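Local coordinates for uncharacterized protein (Agrobacterium tumefaciens, PDB 6N90) that probably acts as an mRNA-cutting endonuclease, a YoeB-family toxin of a bacterial toxin-antitoxin system, at residues R65-V70 against V81-F86. Residues are numbered along the deposited sequence; the frame is centred on the assembly and turned at random.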
loop_
_atom_site.group_PDB
_atom_site.type_symbol
_atom_site.label_atom_id
_atom_site.label_comp_id
_atom_site.label_asym_id
_atom_site.label_seq_id
_atom_site.Cartn_x
_atom_site.Cartn_y
_atom_site.Cartn_z
ATOM N N ARG A 65 -8.777 -14.448 3.552
ATOM C CA ARG A 65 -8.922 -14.160 2.132
ATOM C C ARG A 65 -8.446 -12.756 1.769
ATOM O O ARG A 65 -8.487 -11.810 2.584
ATOM C CB ARG A 65 -10.384 -14.346 1.695
ATOM C CG ARG A 65 -10.959 -15.723 2.025
ATOM C CD ARG A 65 -10.035 -16.863 1.578
ATOM N NE ARG A 65 -10.487 -18.165 2.073
ATOM C CZ ARG A 65 -11.161 -19.039 1.334
ATOM N NH1 ARG A 65 -11.428 -18.755 0.066
ATOM N NH2 ARG A 65 -11.542 -20.202 1.849
ATOM N N PHE A 66 -7.960 -12.654 0.538
ATOM C CA PHE A 66 -7.443 -11.419 -0.039
ATOM C C PHE A 66 -8.495 -10.983 -1.040
ATOM O O PHE A 66 -8.673 -11.636 -2.066
ATOM C CB PHE A 66 -6.055 -11.685 -0.687
ATOM C CG PHE A 66 -5.467 -10.520 -1.474
ATOM C CD1 PHE A 66 -4.777 -9.508 -0.840
ATOM C CD2 PHE A 66 -5.558 -10.490 -2.865
ATOM C CE1 PHE A 66 -4.209 -8.465 -1.557
ATOM C CE2 PHE A 66 -5.013 -9.429 -3.597
ATOM C CZ PHE A 66 -4.335 -8.419 -2.935
ATOM N N VAL A 67 -9.213 -9.911 -0.713
ATOM C CA VAL A 67 -10.268 -9.405 -1.586
ATOM C C VAL A 67 -9.796 -8.096 -2.229
ATOM O O VAL A 67 -9.253 -7.206 -1.565
ATOM C CB VAL A 67 -11.590 -9.205 -0.809
ATOM C CG1 VAL A 67 -12.717 -8.722 -1.764
ATOM C CG2 VAL A 67 -11.999 -10.507 -0.119
ATOM N N TYR A 68 -10.006 -7.988 -3.537
ATOM C CA TYR A 68 -9.439 -6.882 -4.297
ATOM C C TYR A 68 -10.269 -6.584 -5.525
ATOM O O TYR A 68 -11.169 -7.348 -5.892
ATOM C CB TYR A 68 -7.999 -7.225 -4.732
ATOM C CG TYR A 68 -7.980 -8.414 -5.676
ATOM C CD1 TYR A 68 -8.074 -9.721 -5.191
ATOM C CD2 TYR A 68 -7.875 -8.227 -7.052
ATOM C CE1 TYR A 68 -8.074 -10.808 -6.054
ATOM C CE2 TYR A 68 -7.855 -9.300 -7.914
ATOM C CZ TYR A 68 -7.969 -10.586 -7.413
ATOM O OH TYR A 68 -7.969 -11.652 -8.292
ATOM N N ARG A 69 -9.936 -5.476 -6.165
ATOM C CA ARG A 69 -10.504 -5.153 -7.461
ATOM C C ARG A 69 -9.468 -4.401 -8.266
ATOM O O ARG A 69 -8.853 -3.473 -7.768
ATOM C CB ARG A 69 -11.780 -4.311 -7.295
ATOM C CG ARG A 69 -12.424 -3.854 -8.588
ATOM C CD ARG A 69 -13.715 -3.074 -8.314
ATOM N NE ARG A 69 -13.497 -1.884 -7.486
ATOM C CZ ARG A 69 -14.471 -1.076 -7.067
ATOM N NH1 ARG A 69 -15.725 -1.337 -7.395
ATOM N NH2 ARG A 69 -14.202 -0.010 -6.325
ATOM N N VAL A 70 -9.267 -4.794 -9.514
ATOM C CA VAL A 70 -8.391 -4.038 -10.390
ATOM C C VAL A 70 -9.261 -3.107 -11.206
ATOM O O VAL A 70 -10.211 -3.553 -11.850
ATOM C CB VAL A 70 -7.572 -4.943 -11.325
ATOM C CG1 VAL A 70 -6.896 -4.108 -12.385
ATOM C CG2 VAL A 70 -6.532 -5.722 -10.529
ATOM N N VAL A 81 -7.082 -3.037 -2.559
ATOM C CA VAL A 81 -7.234 -4.111 -1.584
ATOM C C VAL A 81 -8.314 -3.748 -0.571
ATOM O O VAL A 81 -8.203 -2.740 0.127
ATOM C CB VAL A 81 -5.926 -4.391 -0.835
ATOM C CG1 VAL A 81 -6.116 -5.560 0.182
ATOM C CG2 VAL A 81 -4.808 -4.647 -1.827
ATOM N N ILE A 82 -9.336 -4.590 -0.492
ATOM C CA ILE A 82 -10.493 -4.376 0.358
ATOM C C ILE A 82 -10.333 -5.107 1.684
ATOM O O ILE A 82 -10.728 -4.595 2.735
ATOM C CB ILE A 82 -11.786 -4.846 -0.356
ATOM C CG1 ILE A 82 -11.851 -4.228 -1.750
ATOM C CG2 ILE A 82 -13.021 -4.483 0.447
ATOM C CD1 ILE A 82 -11.725 -2.726 -1.753
ATOM N N GLN A 83 -9.745 -6.298 1.633
ATOM C CA GLN A 83 -9.526 -7.103 2.839
ATOM C C GLN A 83 -8.288 -7.992 2.677
ATOM O O GLN A 83 -7.994 -8.428 1.574
ATOM C CB GLN A 83 -10.800 -7.935 3.128
ATOM C CG GLN A 83 -10.617 -9.351 3.641
ATOM C CD GLN A 83 -11.945 -10.111 3.705
ATOM O OE1 GLN A 83 -13.024 -9.544 3.464
ATOM N NE2 GLN A 83 -11.869 -11.395 4.012
ATOM N N CYS A 84 -7.553 -8.266 3.755
ATOM C CA CYS A 84 -6.475 -9.249 3.690
ATOM C C CYS A 84 -6.423 -10.059 4.998
ATOM O O CYS A 84 -5.351 -10.393 5.527
ATOM C CB CYS A 84 -5.119 -8.570 3.400
ATOM S SG CYS A 84 -4.528 -7.496 4.719
ATOM N N ARG A 85 -7.613 -10.375 5.503
ATOM C CA ARG A 85 -7.777 -11.082 6.768
ATOM C C ARG A 85 -9.223 -11.571 6.863
ATOM O O ARG A 85 -10.130 -10.870 6.431
ATOM C CB ARG A 85 -7.434 -10.159 7.943
ATOM C CG ARG A 85 -7.270 -10.862 9.291
ATOM C CD ARG A 85 -6.791 -9.854 10.331
ATOM N NE ARG A 85 -6.797 -10.400 11.685
ATOM C CZ ARG A 85 -6.901 -9.655 12.784
ATOM N NH1 ARG A 85 -7.017 -8.341 12.700
ATOM N NH2 ARG A 85 -6.904 -10.233 13.973
ATOM N N PHE A 86 -9.413 -12.768 7.407
ATOM C CA PHE A 86 -10.735 -13.377 7.624
ATOM C C PHE A 86 -11.438 -13.815 6.338
ATOM O O PHE A 86 -10.952 -13.582 5.227
ATOM C CB PHE A 86 -11.658 -12.423 8.400
ATOM C CG PHE A 86 -11.079 -11.970 9.708
ATOM C CD1 PHE A 86 -10.676 -12.904 10.657
ATOM C CD2 PHE A 86 -10.947 -10.623 9.987
ATOM C CE1 PHE A 86 -10.140 -12.492 11.854
ATOM C CE2 PHE A 86 -10.410 -10.204 11.179
ATOM C CZ PHE A 86 -9.994 -11.144 12.112
#
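Val67 meets both Ile82 and Gln83 across two antiparallel strands, a classic beta bulge. Val67 O accepts a hydrogen bond from Ile82 N at 2.8 Å and a weak one from Gln83 N, while Val67 N gives its hydrogen to Gln83 O at 3.0 Å. The extra residue, Ile82, has a helix-like psi of -38°, which lets both N-H groups turn to one oxygen.

Gln83 leaves on the same face as Val67. From CB, its CG lies 3.4 Å from Arg65 O; CD then passes Val67 CG2 at 3.8 Å, the two side chains crossing at a slant, and OE1 lies equally near that methyl. With chi2 at -172° the chain runs straight on, bringing NE2 to 4.0 Å from Arg65 CB and into a weak, bent bond with Phe86 O. Phe86 O also accepts a hydrogen bond from Arg65 N, 2.9 Å away. A long amide suits this place, its CG methylene packing against the neighbouring strand while NE2 makes weak bonds to the carbonyls of Phe86 and His87.

On the other face Phe66 sets CE1 against both methyls of Val81, apolar groups suited to a buried layer. Helix 21-36 covers Phe66 there through Leu30 and Ile31, and this hairpin lies between strands 56-59 and 2-5.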